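Local coordinates for protein uncharacterized HTH-type transcriptional regulator SAR2349 (PDB 4EM2) that probably binds DNA as a MarR-family transcription factor and is captured here with several molecules of salicylate bound, at residues I108-S113 and K120-T125. Numbering follows the deposited sequence.
With SAL (2-hydroxybenzoic acid), chain D.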
ATOM      1  N   ILE A 108      -1.391 -13.351  -8.181  1.00 26.79           N
ATOM      2  CA  ILE A 108      -2.523 -13.740  -7.365  1.00 30.72           C
ATOM      3  C   ILE A 108      -3.372 -14.732  -8.121  1.00 33.21           C
ATOM      4  O   ILE A 108      -3.436 -14.708  -9.352  1.00 31.47           O
ATOM      5  CB  ILE A 108      -3.470 -12.558  -6.925  1.00 33.41           C
ATOM      6  CG1 ILE A 108      -4.183 -11.995  -8.131  1.00 37.66           C
ATOM      7  CG2 ILE A 108      -2.714 -11.478  -6.115  1.00 30.52           C
ATOM      8  CD1 ILE A 108      -5.324 -10.949  -7.738  1.00 41.79           C
ATOM      9  N   THR A 109      -4.024 -15.603  -7.359  1.00 34.70           N
ATOM     10  CA  THR A 109      -4.877 -16.618  -7.955  1.00 39.82           C
ATOM     11  C   THR A 109      -6.321 -16.396  -7.491  1.00 39.94           C
ATOM     12  O   THR A 109      -6.563 -16.005  -6.366  1.00 37.61           O
ATOM     13  CB  THR A 109      -4.424 -18.029  -7.551  1.00 41.38           C
ATOM     14  OG1 THR A 109      -4.053 -18.030  -6.161  1.00 45.21           O
ATOM     15  CG2 THR A 109      -3.227 -18.457  -8.371  1.00 44.66           C
ATOM     16  N   VAL A 110      -7.248 -16.703  -8.383  1.00 40.74           N
ATOM     17  CA  VAL A 110      -8.660 -16.533  -8.161  1.00 44.03           C
ATOM     18  C   VAL A 110      -9.367 -17.876  -7.938  1.00 45.76           C
ATOM     19  O   VAL A 110      -9.250 -18.783  -8.746  1.00 46.36           O
ATOM     20  CB  VAL A 110      -9.315 -15.887  -9.412  1.00 43.84           C
ATOM     21  CG1 VAL A 110     -10.786 -15.647  -9.169  1.00 46.12           C
ATOM     22  CG2 VAL A 110      -8.599 -14.609  -9.788  1.00 43.33           C
ATOM     23  N   GLU A 111     -10.109 -18.000  -6.855  1.00 49.03           N
ATOM     24  CA  GLU A 111     -10.873 -19.210  -6.622  1.00 52.87           C
ATOM     25  C   GLU A 111     -11.710 -19.461  -7.885  1.00 55.59           C
ATOM     26  O   GLU A 111     -12.391 -18.551  -8.369  1.00 56.60           O
ATOM     27  CB  GLU A 111     -11.836 -19.001  -5.465  1.00 53.19           C
ATOM     28  CG  GLU A 111     -12.976 -19.982  -5.482  1.00 54.56           C
ATOM     29  CD  GLU A 111     -14.180 -19.520  -4.680  1.00 54.66           C
ATOM     30  OE1 GLU A 111     -15.119 -20.330  -4.553  1.00 54.78           O
ATOM     31  OE2 GLU A 111     -14.193 -18.357  -4.188  1.00 54.81           O
ATOM     32  N   ASN A 112     -11.647 -20.664  -8.442  1.00 57.73           N
ATOM     33  CA  ASN A 112     -12.473 -20.955  -9.613  1.00 60.61           C
ATOM     34  C   ASN A 112     -13.873 -21.333  -9.082  1.00 59.83           C
ATOM     35  O   ASN A 112     -14.038 -22.297  -8.333  1.00 60.39           O
ATOM     36  CB  ASN A 112     -11.859 -22.096 -10.433  1.00 63.91           C
ATOM     37  CG  ASN A 112     -11.509 -23.298  -9.581  1.00 65.81           C
ATOM     38  OD1 ASN A 112     -10.950 -24.288 -10.084  1.00 66.78           O
ATOM     39  ND2 ASN A 112     -11.821 -23.215  -8.271  1.00 67.01           N
ATOM     40  N   SER A 113     -14.861 -20.536  -9.456  1.00 58.65           N
ATOM     41  CA  SER A 113     -16.214 -20.727  -8.996  1.00 58.30           C
ATOM     42  C   SER A 113     -17.146 -20.210 -10.082  1.00 58.16           C
ATOM     43  O   SER A 113     -16.692 -19.633 -11.082  1.00 58.52           O
ATOM     44  CB  SER A 113     -16.408 -19.969  -7.678  1.00 57.93           C
ATOM     45  OG  SER A 113     -17.420 -18.982  -7.774  1.00 57.84           O
ATOM     46  N   LYS A 120     -15.363 -13.970  -5.744  1.00 36.13           N
ATOM     47  CA  LYS A 120     -14.369 -15.018  -5.739  1.00 34.63           C
ATOM     48  C   LYS A 120     -13.216 -14.744  -4.781  1.00 34.24           C
ATOM     49  O   LYS A 120     -12.800 -13.593  -4.585  1.00 33.29           O
ATOM     50  CB  LYS A 120     -13.874 -15.200  -7.148  1.00 35.83           C
ATOM     51  CG  LYS A 120     -15.005 -15.496  -8.118  1.00 37.10           C
ATOM     52  CD  LYS A 120     -14.452 -15.992  -9.444  1.00 38.71           C
ATOM     53  CE  LYS A 120     -15.561 -16.150 -10.505  1.00 37.21           C
ATOM     54  NZ  LYS A 120     -14.965 -16.728 -11.716  1.00 39.70           N
ATOM     55  N   PHE A 121     -12.732 -15.793  -4.137  1.00 33.14           N
ATOM     56  CA  PHE A 121     -11.646 -15.610  -3.193  1.00 32.21           C
ATOM     57  C   PHE A 121     -10.317 -15.424  -3.897  1.00 31.21           C
ATOM     58  O   PHE A 121     -10.042 -16.060  -4.939  1.00 31.65           O
ATOM     59  CB  PHE A 121     -11.601 -16.755  -2.221  1.00 32.77           C
ATOM     60  CG  PHE A 121     -12.689 -16.684  -1.212  1.00 36.36           C
ATOM     61  CD1 PHE A 121     -12.662 -15.700  -0.227  1.00 34.53           C
ATOM     62  CD2 PHE A 121     -13.800 -17.533  -1.305  1.00 35.07           C
ATOM     63  CE1 PHE A 121     -13.743 -15.544   0.666  1.00 36.68           C
ATOM     64  CE2 PHE A 121     -14.863 -17.392  -0.439  1.00 38.08           C
ATOM     65  CZ  PHE A 121     -14.850 -16.395   0.555  1.00 35.25           C
ATOM     66  N   LEU A 122      -9.520 -14.525  -3.333  1.00 27.88           N
ATOM     67  CA  LEU A 122      -8.223 -14.182  -3.905  1.00 28.27           C
ATOM     68  C   LEU A 122      -7.095 -14.431  -2.926  1.00 27.70           C
ATOM     69  O   LEU A 122      -7.188 -14.049  -1.752  1.00 25.90           O
ATOM     70  CB  LEU A 122      -8.200 -12.685  -4.273  1.00 27.25           C
ATOM     71  CG  LEU A 122      -9.425 -12.220  -5.068  1.00 29.49           C
ATOM     72  CD1 LEU A 122      -9.584 -10.657  -4.993  1.00 28.69           C
ATOM     73  CD2 LEU A 122      -9.284 -12.677  -6.471  1.00 27.62           C
ATOM     74  N   THR A 123      -6.020 -15.042  -3.414  1.00 26.89           N
ATOM     75  CA  THR A 123      -4.867 -15.283  -2.567  1.00 27.73           C
ATOM     76  C   THR A 123      -3.607 -15.105  -3.395  1.00 26.97           C
ATOM     77  O   THR A 123      -3.663 -15.184  -4.620  1.00 27.13           O
ATOM     78  CB  THR A 123      -4.839 -16.742  -2.037  1.00 29.05           C
ATOM     79  OG1 THR A 123      -4.996 -17.616  -3.151  1.00 30.65           O
ATOM     80  CG2 THR A 123      -5.924 -16.962  -0.986  1.00 25.67           C
ATOM     81  N   LEU A 124      -2.470 -14.908  -2.726  1.00 25.51           N
ATOM     82  CA  LEU A 124      -1.217 -14.733  -3.465  1.00 25.28           C
ATOM     83  C   LEU A 124      -0.750 -16.042  -3.995  1.00 26.08           C
ATOM     84  O   LEU A 124      -0.939 -17.073  -3.353  1.00 24.26           O
ATOM     85  CB  LEU A 124      -0.074 -14.227  -2.575  1.00 25.09           C
ATOM     86  CG  LEU A 124      -0.133 -12.850  -1.854  1.00 28.76           C
ATOM     87  CD1 LEU A 124       1.264 -12.272  -1.740  1.00 27.99           C
ATOM     88  CD2 LEU A 124      -1.037 -11.901  -2.539  1.00 28.23           C
ATOM     89  N   THR A 125      -0.128 -16.005  -5.165  1.00 27.32           N
ATOM     90  CA  THR A 125       0.517 -17.226  -5.720  1.00 26.12           C
ATOM     91  C   THR A 125       1.915 -17.276  -5.085  1.00 24.87           C
ATOM     92  O   THR A 125       2.350 -16.312  -4.441  1.00 24.60           O
ATOM     93  CB  THR A 125       0.808 -17.077  -7.179  1.00 26.09           C
ATOM     94  OG1 THR A 125       1.688 -15.936  -7.308  1.00 26.32           O
ATOM     95  CG2 THR A 125      -0.500 -16.878  -7.975  1.00 25.97           C
TER
HETATM   96  C1' SAL D 503     -10.634 -12.087 -13.226  1.00 61.24           C
HETATM   97  O1' SAL D 503     -10.425 -11.389 -14.209  1.00 62.03           O
HETATM   98  O2' SAL D 503     -10.438 -13.430 -13.312  1.00 63.63           O
HETATM   99  C1  SAL D 503     -11.070 -11.464 -11.935  1.00 60.03           C
HETATM  100  C2  SAL D 503     -11.404 -10.077 -11.867  1.00 60.21           C
HETATM  101  C3  SAL D 503     -11.805  -9.510 -10.622  1.00 59.51           C
HETATM  102  C4  SAL D 503     -11.874 -10.311  -9.464  1.00 57.86           C
HETATM  103  C5  SAL D 503     -11.550 -11.671  -9.534  1.00 57.06           C
HETATM  104  C6  SAL D 503     -11.154 -12.250 -10.748  1.00 57.76           C
HETATM  105  O2  SAL D 503     -11.332  -9.307 -12.987  1.00 62.25           O
HETATM  106  O   HOH W   1      -7.643 -17.898  -3.959  1.00 36.08           O
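V110 and L122 form a non-hydrogen-bonded pair in the antiparallel beta hairpin that is the wing of this winged helix-turn-helix fold. Their side chains lie side by side, V110 CG2 to L122 CD2 at 3.9 Å, and both line a salicylate pocket: V110 CG2 sits 3.6 Å from C6 of the ligand ring. With CG1 anti to the backbone N (chi1 -177°), V110 turns that branch instead onto the aliphatic chain of K120. The more closely packed, buried part lies at the helical end of the hairpin, where I108 CG2 comes within 4.0 Å of L124 CD2 and both residues are buried against L70 and I73 of helix 64-76. Between the strands, T109 N gives T123 O a nearly straight ladder bond of 2.8 Å. The face bearing T109 and T123 is the looser, wetter one: T109 OG1 adds a longer bond to the same T123 O, standing 54° out of the carbonyl plane, and a water joins T109 O to T123 OG1. Toward the tip the backbone ladder continues, E111 N donating to F121 O at 2.7 Å, while the extended E111 chain brings its carboxylate alongside the exposed F121 ring, the planes 20° apart. Beyond it K120 NZ makes a weak bond to S113 O. The E111 side chain supplies the return bond, F121 N to the anti lone pair of E111 OE2, 3.0 Å long.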